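Local coordinates for protein saframycin Mx1 synthetase B (Legionella pneumophila subsp. pneumophila, PDB 3KXW) that belongs to the AMP-binding (ANL) enzyme family and holds 5'-O-[(S)-(dodecanoyloxy)(hydroxy)phosphoryl]adenosine in a pocket, at residues A[264-268]-A[269-273]; A[301-304]-A[305-309]; A[318-321]-A[322-325]. All blocks are in the same frame, centred on the assembly; numbering follows the deposited sequence.

Interaction 1: residues A[264-268]-A[269-273]; sequences SGSPN and FAYDY
The backbone turns from strand 264-266 through P267 and N268 into the helix that carries A270 and Y271, the two short axes at 102°, with A270 N bonded to P267 O (3.2 Å) and Y271 N to N268 O (3.2 Å). This is the strand-to-helix corner of a beta-alpha-beta unit made of strand 263-266, helix 269-277 and strand 293-296, buried within the AMP-binding enzyme fold. Two donors grip P267 O from opposite faces of its carbonyl plane: the backbone N of A270 on one and, at 2.9 Å, the hydroxyl OG of S266 on the other. With chi1 at 63°, OG sits between the backbone N and carbonyl carbon of its own residue, a placing that lets it fold onto the next carbonyl while also touching A270 CB and Y271 CE2. F269 runs beside P267, both side chains pointing the same way; CD2 of F269 meets P267 CB at 3.7 Å, and A270 CB lies over the centre of one ring face. Beyond the corner, N268 reaches obliquely across to D272, their amide and carboxylate planes 73° apart. These two groups do not pair directly but converge on the hydroxyl of T305, to which N268 ND2 and D272 OD2 are both hydrogen-bonded. The other end of the amide, OD1, accepts from R302 N and from N296 ND2, and thus the orientation of the amide is fixed from both ends. The Y271 side chain leans back along the strand, N268 O lying at the edge of its ring. Its phenol oxygen is hydrogen-bonded to F295 O of the neighbouring strand, and the same OH comes to 3.4 Å from G265 CA.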
ATOM      1  N   SER A 264      -9.610 -10.218   2.960  1.00 13.24           N
ATOM      2  CA  SER A 264      -9.453  -9.100   2.033  1.00 12.86           C
ATOM      3  C   SER A 264      -9.292  -7.887   2.908  1.00 12.87           C
ATOM      4  O   SER A 264      -9.754  -7.875   4.054  1.00 11.61           O
ATOM      5  CB  SER A 264     -10.684  -8.989   1.106  1.00 12.60           C
ATOM      6  OG  SER A 264     -10.477  -8.109   0.021  1.00 13.39           O
ATOM      7  N   GLY A 265      -8.566  -6.877   2.433  1.00 12.28           N
ATOM      8  CA  GLY A 265      -8.421  -5.679   3.237  1.00 12.23           C
ATOM      9  C   GLY A 265      -7.754  -4.543   2.480  1.00 12.53           C
ATOM     10  O   GLY A 265      -7.609  -4.615   1.273  1.00 13.02           O
ATOM     11  N   SER A 266      -7.318  -3.517   3.210  1.00 12.44           N
ATOM     12  CA  SER A 266      -6.931  -2.256   2.594  1.00 12.20           C
ATOM     13  C   SER A 266      -6.479  -1.281   3.665  1.00 12.50           C
ATOM     14  O   SER A 266      -6.641  -1.538   4.851  1.00 11.58           O
ATOM     15  CB  SER A 266      -8.152  -1.633   1.900  1.00 11.12           C
ATOM     16  OG  SER A 266      -9.173  -1.319   2.859  1.00 11.94           O
ATOM     17  N   PRO A 267      -5.931  -0.126   3.244  1.00 11.22           N
ATOM     18  CA  PRO A 267      -5.784   0.975   4.204  1.00 11.65           C
ATOM     19  C   PRO A 267      -7.152   1.422   4.687  1.00 13.06           C
ATOM     20  O   PRO A 267      -8.169   1.185   4.034  1.00 12.08           O
ATOM     21  CB  PRO A 267      -5.141   2.107   3.364  1.00 14.30           C
ATOM     22  CG  PRO A 267      -4.557   1.416   2.171  1.00 14.95           C
ATOM     23  CD  PRO A 267      -5.504   0.263   1.895  1.00 12.70           C
ATOM     24  N   ASN A 268      -7.164   2.067   5.837  1.00 12.91           N
ATOM     25  CA  ASN A 268      -8.403   2.499   6.479  1.00 13.69           C
ATOM     26  C   ASN A 268      -9.348   3.270   5.541  1.00 12.55           C
ATOM     27  O   ASN A 268     -10.554   3.047   5.551  1.00 12.62           O
ATOM     28  CB  ASN A 268      -8.011   3.381   7.659  1.00 14.95           C
ATOM     29  CG  ASN A 268      -9.188   3.758   8.517  1.00 14.98           C
ATOM     30  OD1 ASN A 268      -9.597   2.989   9.382  1.00 14.63           O
ATOM     31  ND2 ASN A 268      -9.712   4.959   8.310  1.00 12.87           N
ATOM     32  N   PHE A 269      -8.811   4.179   4.726  1.00 13.54           N
ATOM     33  CA  PHE A 269      -9.681   5.030   3.891  1.00 13.94           C
ATOM     34  C   PHE A 269     -10.699   4.248   3.033  1.00 13.18           C
ATOM     35  O   PHE A 269     -11.792   4.749   2.727  1.00 12.16           O
ATOM     36  CB  PHE A 269      -8.844   5.927   2.969  1.00 14.28           C
ATOM     37  CG  PHE A 269      -8.504   5.272   1.664  1.00 14.31           C
ATOM     38  CD1 PHE A 269      -9.369   5.363   0.586  1.00 13.70           C
ATOM     39  CD2 PHE A 269      -7.324   4.539   1.526  1.00 16.39           C
ATOM     40  CE1 PHE A 269      -9.085   4.732  -0.610  1.00 15.18           C
ATOM     41  CE2 PHE A 269      -7.036   3.911   0.324  1.00 18.16           C
ATOM     42  CZ  PHE A 269      -7.920   4.012  -0.741  1.00 15.25           C
ATOM     43  N   ALA A 270     -10.336   3.038   2.607  1.00 12.45           N
ATOM     44  CA  ALA A 270     -11.167   2.355   1.616  1.00 13.29           C
ATOM     45  C   ALA A 270     -12.511   1.897   2.200  1.00 12.68           C
ATOM     46  O   ALA A 270     -13.515   1.769   1.472  1.00 13.47           O
ATOM     47  CB  ALA A 270     -10.402   1.177   0.979  1.00 11.64           C
ATOM     48  N   TYR A 271     -12.542   1.664   3.509  1.00 12.57           N
ATOM     49  CA  TYR A 271     -13.794   1.326   4.173  1.00 11.52           C
ATOM     50  C   TYR A 271     -14.738   2.554   4.170  1.00 13.47           C
ATOM     51  O   TYR A 271     -15.932   2.438   3.890  1.00 12.88           O
ATOM     52  CB  TYR A 271     -13.538   0.726   5.576  1.00 13.72           C
ATOM     53  CG  TYR A 271     -12.760  -0.594   5.525  1.00 12.90           C
ATOM     54  CD1 TYR A 271     -13.371  -1.765   5.110  1.00 11.77           C
ATOM     55  CD2 TYR A 271     -11.417  -0.645   5.874  1.00 11.96           C
ATOM     56  CE1 TYR A 271     -12.675  -2.972   5.037  1.00 11.94           C
ATOM     57  CE2 TYR A 271     -10.700  -1.840   5.803  1.00 13.90           C
ATOM     58  CZ  TYR A 271     -11.334  -2.997   5.383  1.00 12.86           C
ATOM     59  OH  TYR A 271     -10.641  -4.171   5.312  1.00 12.03           O
ATOM     60  N   ASP A 272     -14.186   3.732   4.428  1.00 13.21           N
ATOM     61  CA  ASP A 272     -14.961   4.961   4.362  1.00 13.51           C
ATOM     62  C   ASP A 272     -15.441   5.205   2.956  1.00 13.70           C
ATOM     63  O   ASP A 272     -16.541   5.697   2.742  1.00 14.74           O
ATOM     64  CB  ASP A 272     -14.124   6.155   4.790  1.00 14.45           C
ATOM     65  CG  ASP A 272     -13.938   6.224   6.289  1.00 15.55           C
ATOM     66  OD1 ASP A 272     -14.929   6.087   7.030  1.00 16.48           O
ATOM     67  OD2 ASP A 272     -12.790   6.404   6.712  1.00 17.25           O
ATOM     68  N   TYR A 273     -14.595   4.869   1.991  1.00 14.15           N
ATOM     69  CA  TYR A 273     -14.912   5.104   0.590  1.00 14.80           C
ATOM     70  C   TYR A 273     -16.111   4.253   0.167  1.00 16.02           C
ATOM     71  O   TYR A 273     -16.984   4.728  -0.568  1.00 14.77           O
ATOM     72  CB  TYR A 273     -13.682   4.806  -0.266  1.00 13.27           C
ATOM     73  CG  TYR A 273     -13.768   5.263  -1.697  1.00 15.95           C
ATOM     74  CD1 TYR A 273     -13.649   6.603  -2.050  1.00 17.39           C
ATOM     75  CD2 TYR A 273     -13.945   4.343  -2.700  1.00 16.66           C
ATOM     76  CE1 TYR A 273     -13.732   7.003  -3.402  1.00 20.03           C
ATOM     77  CE2 TYR A 273     -14.010   4.717  -4.006  1.00 19.14           C
ATOM     78  CZ  TYR A 273     -13.910   6.033  -4.367  1.00 21.52           C
ATOM     79  OH  TYR A 273     -13.994   6.298  -5.729  1.00 24.11           O
TER

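Interaction 2: residues A[301-304]-A[305-309]; sequences VREE and TMEHF
One face of the H308 ring is covered by E304: its carbonyl O stands 3.1 Å above the plane near the rim, and CG makes a CH-pi contact 3.8 Å from the ring centroid; at the ring edge a water in the plane joins H308 NE2 to E304 OE2 (2.6 Å to OE2). The R302 guanidinium is used along its edge, NH1 reaching T305 OG1 at 2.8 Å exactly in plane and NH2 forming a salt bridge with E304 OE1, also 2.8 Å, on the anti lone pair. T305 OG1 also bonds D272 OD2. R302 is the N-cap residue of helix 303-313, and a bend at chi3 (71°) turns its tip back over the first turn; NE pairs with E499. Elsewhere, V301 CG1 presses on CE of selenomethionine M306 at a tight 3.5 Å, and V301 also touches the bound 5'-O-[(S)-(dodecanoyloxy)(hydroxy)phosphoryl]adenosine. E303 and E307 lie side by side with nearly parallel carboxylates, E303 OE2 and E307 OE1 4.4 Å apart; E303 OE1 is hydrogen-bonded to Y345 OH. Since K320 NZ bridges both acids, their mutual repulsion is probably offset, while the chain R302-E304-water-H308 ties this helix start together by charge and hydrogen bonds.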
ATOM      1  N   VAL A 301      -5.515   3.694  11.759  1.00 15.38           N
ATOM      2  CA  VAL A 301      -6.718   2.886  11.781  1.00 16.14           C
ATOM      3  C   VAL A 301      -7.776   3.578  12.674  1.00 16.27           C
ATOM      4  O   VAL A 301      -7.496   3.925  13.831  1.00 17.03           O
ATOM      5  CB  VAL A 301      -6.352   1.480  12.308  1.00 15.73           C
ATOM      6  CG1 VAL A 301      -7.607   0.635  12.551  1.00 14.96           C
ATOM      7  CG2 VAL A 301      -5.346   0.794  11.347  1.00 14.11           C
ATOM      8  N   ARG A 302      -8.963   3.827  12.133  1.00 15.76           N
ATOM      9  CA  ARG A 302      -9.979   4.618  12.852  1.00 15.58           C
ATOM     10  C   ARG A 302     -11.194   3.809  13.310  1.00 15.86           C
ATOM     11  O   ARG A 302     -11.814   3.126  12.519  1.00 14.64           O
ATOM     12  CB  ARG A 302     -10.464   5.799  11.998  1.00 14.98           C
ATOM     13  CG  ARG A 302      -9.344   6.712  11.502  1.00 17.76           C
ATOM     14  CD  ARG A 302      -9.873   7.769  10.550  1.00 18.56           C
ATOM     15  NE  ARG A 302     -10.695   8.797  11.197  1.00 21.54           N
ATOM     16  CZ  ARG A 302     -12.029   8.840  11.189  1.00 22.31           C
ATOM     17  NH1 ARG A 302     -12.737   7.882  10.613  1.00 16.64           N
ATOM     18  NH2 ARG A 302     -12.670   9.847  11.782  1.00 22.15           N
ATOM     19  N   GLU A 303     -11.528   3.900  14.595  1.00 16.44           N
ATOM     20  CA  GLU A 303     -12.753   3.293  15.108  1.00 17.01           C
ATOM     21  C   GLU A 303     -13.991   3.780  14.360  1.00 15.97           C
ATOM     22  O   GLU A 303     -14.831   2.985  13.972  1.00 14.72           O
ATOM     23  CB  GLU A 303     -12.927   3.574  16.603  1.00 18.31           C
ATOM     24  CG  GLU A 303     -14.351   3.283  17.101  1.00 22.37           C
ATOM     25  CD  GLU A 303     -14.677   1.798  17.107  1.00 21.02           C
ATOM     26  OE1 GLU A 303     -13.730   0.991  17.146  1.00 18.71           O
ATOM     27  OE2 GLU A 303     -15.880   1.443  17.060  1.00 20.41           O
ATOM     28  N   GLU A 304     -14.090   5.087  14.132  1.00 16.09           N
ATOM     29  CA  GLU A 304     -15.275   5.625  13.469  1.00 18.09           C
ATOM     30  C   GLU A 304     -15.471   5.015  12.061  1.00 16.79           C
ATOM     31  O   GLU A 304     -16.585   4.669  11.681  1.00 16.29           O
ATOM     32  CB  GLU A 304     -15.245   7.161  13.422  1.00 17.69           C
ATOM     33  CG  GLU A 304     -16.473   7.779  12.740  1.00 21.46           C
ATOM     34  CD  GLU A 304     -16.462   9.319  12.756  1.00 26.31           C
ATOM     35  OE1 GLU A 304     -15.463   9.935  12.319  1.00 28.10           O
ATOM     36  OE2 GLU A 304     -17.466   9.917  13.200  1.00 30.25           O
ATOM     37  N   THR A 305     -14.382   4.902  11.304  1.00 15.23           N
ATOM     38  CA  THR A 305     -14.407   4.232  10.011  1.00 14.76           C
ATOM     39  C   THR A 305     -14.973   2.836  10.089  1.00 14.24           C
ATOM     40  O   THR A 305     -15.829   2.464   9.291  1.00 14.23           O
ATOM     41  CB  THR A 305     -12.997   4.131   9.406  1.00 14.39           C
ATOM     42  OG1 THR A 305     -12.490   5.449   9.199  1.00 14.57           O
ATOM     43  CG2 THR A 305     -13.029   3.370   8.076  1.00 12.99           C
HETATM   44  N   MSE A 306     -14.475   2.036  11.023  1.00 14.11           N
HETATM   45  CA  MSE A 306     -14.911   0.647  11.075  1.00 15.19           C
HETATM   46  C   MSE A 306     -16.350   0.515  11.560  1.00 14.80           C
HETATM   47  O   MSE A 306     -17.081  -0.379  11.126  1.00 14.40           O
HETATM   48  CB  MSE A 306     -13.949  -0.212  11.899  1.00 14.35           C
HETATM   49  CG  MSE A 306     -12.615  -0.319  11.201  1.00 14.80           C
HETATM   50 SE   MSE A 306     -11.256  -1.381  12.086  1.00 25.85          SE
HETATM   51  CE  MSE A 306     -10.858  -0.140  13.520  1.00 14.50           C
ATOM     52  N   GLU A 307     -16.750   1.404  12.457  1.00 16.42           N
ATOM     53  CA  GLU A 307     -18.107   1.355  12.979  1.00 16.75           C
ATOM     54  C   GLU A 307     -19.074   1.750  11.869  1.00 16.57           C
ATOM     55  O   GLU A 307     -20.092   1.099  11.708  1.00 18.59           O
ATOM     56  CB  GLU A 307     -18.256   2.223  14.232  1.00 19.87           C
ATOM     57  CG  GLU A 307     -19.687   2.406  14.762  1.00 20.96           C
ATOM     58  CD  GLU A 307     -20.369   1.130  15.249  1.00 21.75           C
ATOM     59  OE1 GLU A 307     -19.719   0.085  15.431  1.00 21.56           O
ATOM     60  OE2 GLU A 307     -21.598   1.180  15.467  1.00 24.48           O
ATOM     61  N   HIS A 308     -18.738   2.796  11.102  1.00 15.06           N
ATOM     62  CA  HIS A 308     -19.537   3.208   9.944  1.00 15.71           C
ATOM     63  C   HIS A 308     -19.692   2.077   8.955  1.00 17.61           C
ATOM     64  O   HIS A 308     -20.774   1.849   8.438  1.00 16.28           O
ATOM     65  CB  HIS A 308     -18.903   4.374   9.189  1.00 16.78           C
ATOM     66  CG  HIS A 308     -19.073   5.706   9.846  1.00 19.08           C
ATOM     67  ND1 HIS A 308     -18.639   6.874   9.263  1.00 20.55           N
ATOM     68  CD2 HIS A 308     -19.622   6.056  11.033  1.00 20.33           C
ATOM     69  CE1 HIS A 308     -18.912   7.892  10.062  1.00 22.47           C
ATOM     70  NE2 HIS A 308     -19.504   7.423  11.145  1.00 22.34           N
ATOM     71  N   PHE A 309     -18.594   1.380   8.677  1.00 15.20           N
ATOM     72  CA  PHE A 309     -18.624   0.296   7.710  1.00 15.31           C
ATOM     73  C   PHE A 309     -19.466  -0.869   8.229  1.00 16.10           C
ATOM     74  O   PHE A 309     -20.234  -1.483   7.486  1.00 15.70           O
ATOM     75  CB  PHE A 309     -17.203  -0.194   7.407  1.00 13.37           C
ATOM     76  CG  PHE A 309     -17.150  -1.173   6.277  1.00 11.95           C
ATOM     77  CD1 PHE A 309     -17.036  -0.726   4.974  1.00 12.66           C
ATOM     78  CD2 PHE A 309     -17.240  -2.532   6.519  1.00 12.93           C
ATOM     79  CE1 PHE A 309     -16.990  -1.624   3.894  1.00 11.96           C
ATOM     80  CE2 PHE A 309     -17.214  -3.441   5.454  1.00 14.50           C
ATOM     81  CZ  PHE A 309     -17.073  -2.984   4.146  1.00 13.25           C
TER
HETATM   82  O   HOH W   1     -19.875   9.035  13.437  1.00 31.00           O

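Interaction 3: residues A[318-321]-A[322-325]; sequences FRKE and AFYP
A short 3-10 turn leads into strand 323-328, closing the beta-alpha-beta crossover that comes from strand 293-296 by way of helix 303-313, and here F318 meets F323 in a T-shaped (edge-to-face) pair. The centroids are 5.0 Å apart and the planes stand at 70°, with CZ of F318 lying 3.6 Å above the F323 face, off toward its rim. CG of F318 is anti to the backbone N (chi1 -177°), which sends the ring forward to F323 and brings CE1 within 4.1 Å of A322 CB. The turn is pinned by two backbone bonds, A322 N to R319 O (3.0 Å) and F323 N to K320 O (3.1 Å); K320 O also lies at the edge of the F323 ring. In the fully extended K320 chain, CG rests 4.2 Å from F323 CD2, and NZ reaches the acids E303 and E307 of the preceding helix. On the exposed side R319 NH2 stands 2.8 Å from E321 OE1, well out of the guanidinium plane. The R319-E321 pair thus rests on charge alone, without a directed N-H, while the F318-F323 pair and A322 CB add apolar contact to a turn held by the two backbone bonds.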
ATOM      1  N   PHE A 318     -21.805  -8.920   6.976  1.00 18.71           N
ATOM      2  CA  PHE A 318     -20.531  -8.454   7.509  1.00 17.46           C
ATOM      3  C   PHE A 318     -20.564  -8.385   9.032  1.00 17.31           C
ATOM      4  O   PHE A 318     -21.482  -7.806   9.604  1.00 18.06           O
ATOM      5  CB  PHE A 318     -20.112  -7.087   6.930  1.00 16.80           C
ATOM      6  CG  PHE A 318     -18.753  -6.643   7.421  1.00 16.23           C
ATOM      7  CD1 PHE A 318     -17.596  -7.154   6.840  1.00 15.55           C
ATOM      8  CD2 PHE A 318     -18.634  -5.763   8.485  1.00 14.99           C
ATOM      9  CE1 PHE A 318     -16.332  -6.780   7.309  1.00 14.39           C
ATOM     10  CE2 PHE A 318     -17.387  -5.382   8.976  1.00 14.85           C
ATOM     11  CZ  PHE A 318     -16.225  -5.896   8.387  1.00 15.47           C
ATOM     12  N   ARG A 319     -19.547  -8.944   9.694  1.00 15.91           N
ATOM     13  CA  ARG A 319     -19.463  -8.904  11.150  1.00 19.01           C
ATOM     14  C   ARG A 319     -18.287  -8.046  11.598  1.00 19.30           C
ATOM     15  O   ARG A 319     -17.209  -8.124  11.030  1.00 16.65           O
ATOM     16  CB  ARG A 319     -19.318 -10.325  11.730  1.00 21.73           C
ATOM     17  CG  ARG A 319     -20.627 -11.117  11.726  1.00 23.71           C
ATOM     18  CD  ARG A 319     -20.482 -12.518  12.364  1.00 27.09           C
ATOM     19  NE  ARG A 319     -20.082 -12.421  13.759  1.00 29.31           N
ATOM     20  CZ  ARG A 319     -18.839 -12.598  14.199  1.00 30.02           C
ATOM     21  NH1 ARG A 319     -17.868 -12.929  13.359  1.00 30.86           N
ATOM     22  NH2 ARG A 319     -18.571 -12.465  15.491  1.00 32.68           N
ATOM     23  N   LYS A 320     -18.484  -7.238  12.625  1.00 18.97           N
ATOM     24  CA  LYS A 320     -17.426  -6.304  13.019  1.00 18.57           C
ATOM     25  C   LYS A 320     -16.185  -7.024  13.520  1.00 19.25           C
ATOM     26  O   LYS A 320     -15.080  -6.473  13.444  1.00 17.69           O
ATOM     27  CB  LYS A 320     -17.933  -5.308  14.073  1.00 20.04           C
ATOM     28  CG  LYS A 320     -16.986  -4.115  14.316  1.00 18.59           C
ATOM     29  CD  LYS A 320     -17.595  -3.072  15.274  1.00 21.80           C
ATOM     30  CE  LYS A 320     -16.663  -1.847  15.454  1.00 20.82           C
ATOM     31  NZ  LYS A 320     -17.188  -0.853  16.469  1.00 22.15           N
ATOM     32  N   GLU A 321     -16.373  -8.243  14.034  1.00 18.25           N
ATOM     33  CA  GLU A 321     -15.285  -9.062  14.545  1.00 20.23           C
ATOM     34  C   GLU A 321     -14.306  -9.439  13.429  1.00 17.86           C
ATOM     35  O   GLU A 321     -13.192  -9.873  13.692  1.00 17.54           O
ATOM     36  CB  GLU A 321     -15.836 -10.363  15.172  1.00 23.36           C
ATOM     37  CG  GLU A 321     -16.636 -10.177  16.454  1.00 26.11           C
ATOM     38  CD  GLU A 321     -18.024  -9.586  16.218  1.00 27.88           C
ATOM     39  OE1 GLU A 321     -18.518  -9.652  15.077  1.00 23.10           O
ATOM     40  OE2 GLU A 321     -18.617  -9.050  17.183  1.00 29.66           O
ATOM     41  N   ALA A 322     -14.737  -9.314  12.184  1.00 15.85           N
ATOM     42  CA  ALA A 322     -13.854  -9.617  11.062  1.00 15.12           C
ATOM     43  C   ALA A 322     -12.700  -8.601  10.971  1.00 13.91           C
ATOM     44  O   ALA A 322     -11.604  -8.914  10.472  1.00 14.46           O
ATOM     45  CB  ALA A 322     -14.644  -9.630   9.760  1.00 15.21           C
ATOM     46  N   PHE A 323     -12.936  -7.380  11.447  1.00 15.79           N
ATOM     47  CA  PHE A 323     -11.954  -6.312  11.256  1.00 13.73           C
ATOM     48  C   PHE A 323     -10.674  -6.659  11.961  1.00 15.02           C
ATOM     49  O   PHE A 323     -10.703  -7.072  13.124  1.00 15.71           O
ATOM     50  CB  PHE A 323     -12.466  -4.972  11.784  1.00 15.16           C
ATOM     51  CG  PHE A 323     -13.183  -4.151  10.758  1.00 14.17           C
ATOM     52  CD1 PHE A 323     -12.543  -3.767   9.585  1.00 14.86           C
ATOM     53  CD2 PHE A 323     -14.481  -3.720  10.971  1.00 13.34           C
ATOM     54  CE1 PHE A 323     -13.198  -2.975   8.656  1.00 13.18           C
ATOM     55  CE2 PHE A 323     -15.137  -2.957  10.039  1.00 12.12           C
ATOM     56  CZ  PHE A 323     -14.482  -2.564   8.880  1.00 13.69           C
ATOM     57  N   TYR A 324      -9.551  -6.477  11.258  1.00 12.17           N
ATOM     58  CA  TYR A 324      -8.253  -6.922  11.752  1.00 14.80           C
ATOM     59  C   TYR A 324      -7.228  -5.824  11.521  1.00 13.61           C
ATOM     60  O   TYR A 324      -6.555  -5.820  10.488  1.00 13.12           O
ATOM     61  CB  TYR A 324      -7.815  -8.192  11.016  1.00 13.66           C
ATOM     62  CG  TYR A 324      -6.576  -8.852  11.581  1.00 14.65           C
ATOM     63  CD1 TYR A 324      -6.666  -9.776  12.605  1.00 15.14           C
ATOM     64  CD2 TYR A 324      -5.315  -8.550  11.079  1.00 13.95           C
ATOM     65  CE1 TYR A 324      -5.537 -10.402  13.120  1.00 15.78           C
ATOM     66  CE2 TYR A 324      -4.164  -9.172  11.594  1.00 13.49           C
ATOM     67  CZ  TYR A 324      -4.289 -10.089  12.624  1.00 14.91           C
ATOM     68  OH  TYR A 324      -3.161 -10.687  13.137  1.00 15.57           O
ATOM     69  N   PRO A 325      -7.119  -4.887  12.481  1.00 13.67           N
ATOM     70  CA  PRO A 325      -6.087  -3.849  12.427  1.00 13.35           C
ATOM     71  C   PRO A 325      -4.720  -4.506  12.453  1.00 13.09           C
ATOM     72  O   PRO A 325      -4.536  -5.513  13.129  1.00 12.31           O
ATOM     73  CB  PRO A 325      -6.322  -3.043  13.711  1.00 14.80           C
ATOM     74  CG  PRO A 325      -7.755  -3.300  14.059  1.00 14.38           C
ATOM     75  CD  PRO A 325      -8.023  -4.716  13.629  1.00 13.87           C
TER
HETATM   76  O   HOH W   2     -10.392 -10.712  12.073  1.00 24.09           O

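In the fold
The three contacts follow in series through consecutive beta-alpha-beta units on parallel strands 263-266, 293-296 and 323-328, interaction 2 at the start of the connecting helix 303-313. Their centres lie about 10 Å (1-2, 2-3) and 12 Å (1-3) apart, and each pair is in direct contact. Interactions 1 and 2 are joined where D272 OD2 meets T305 OG1 at 2.7 Å and N268 OD1 meets R302 N at 2.9 Å. Interaction 3 is tied to interaction 2 by the K320 NZ to E303 OE2 salt bridge, 2.7 Å, and by F309 CD2 against F323 CZ, 3.6 Å. Y271 closes the triangle, its CE1 3.7 Å from F323 CE1. V301 lines the ligand pocket, its side chain about 4 Å from the bound ligand.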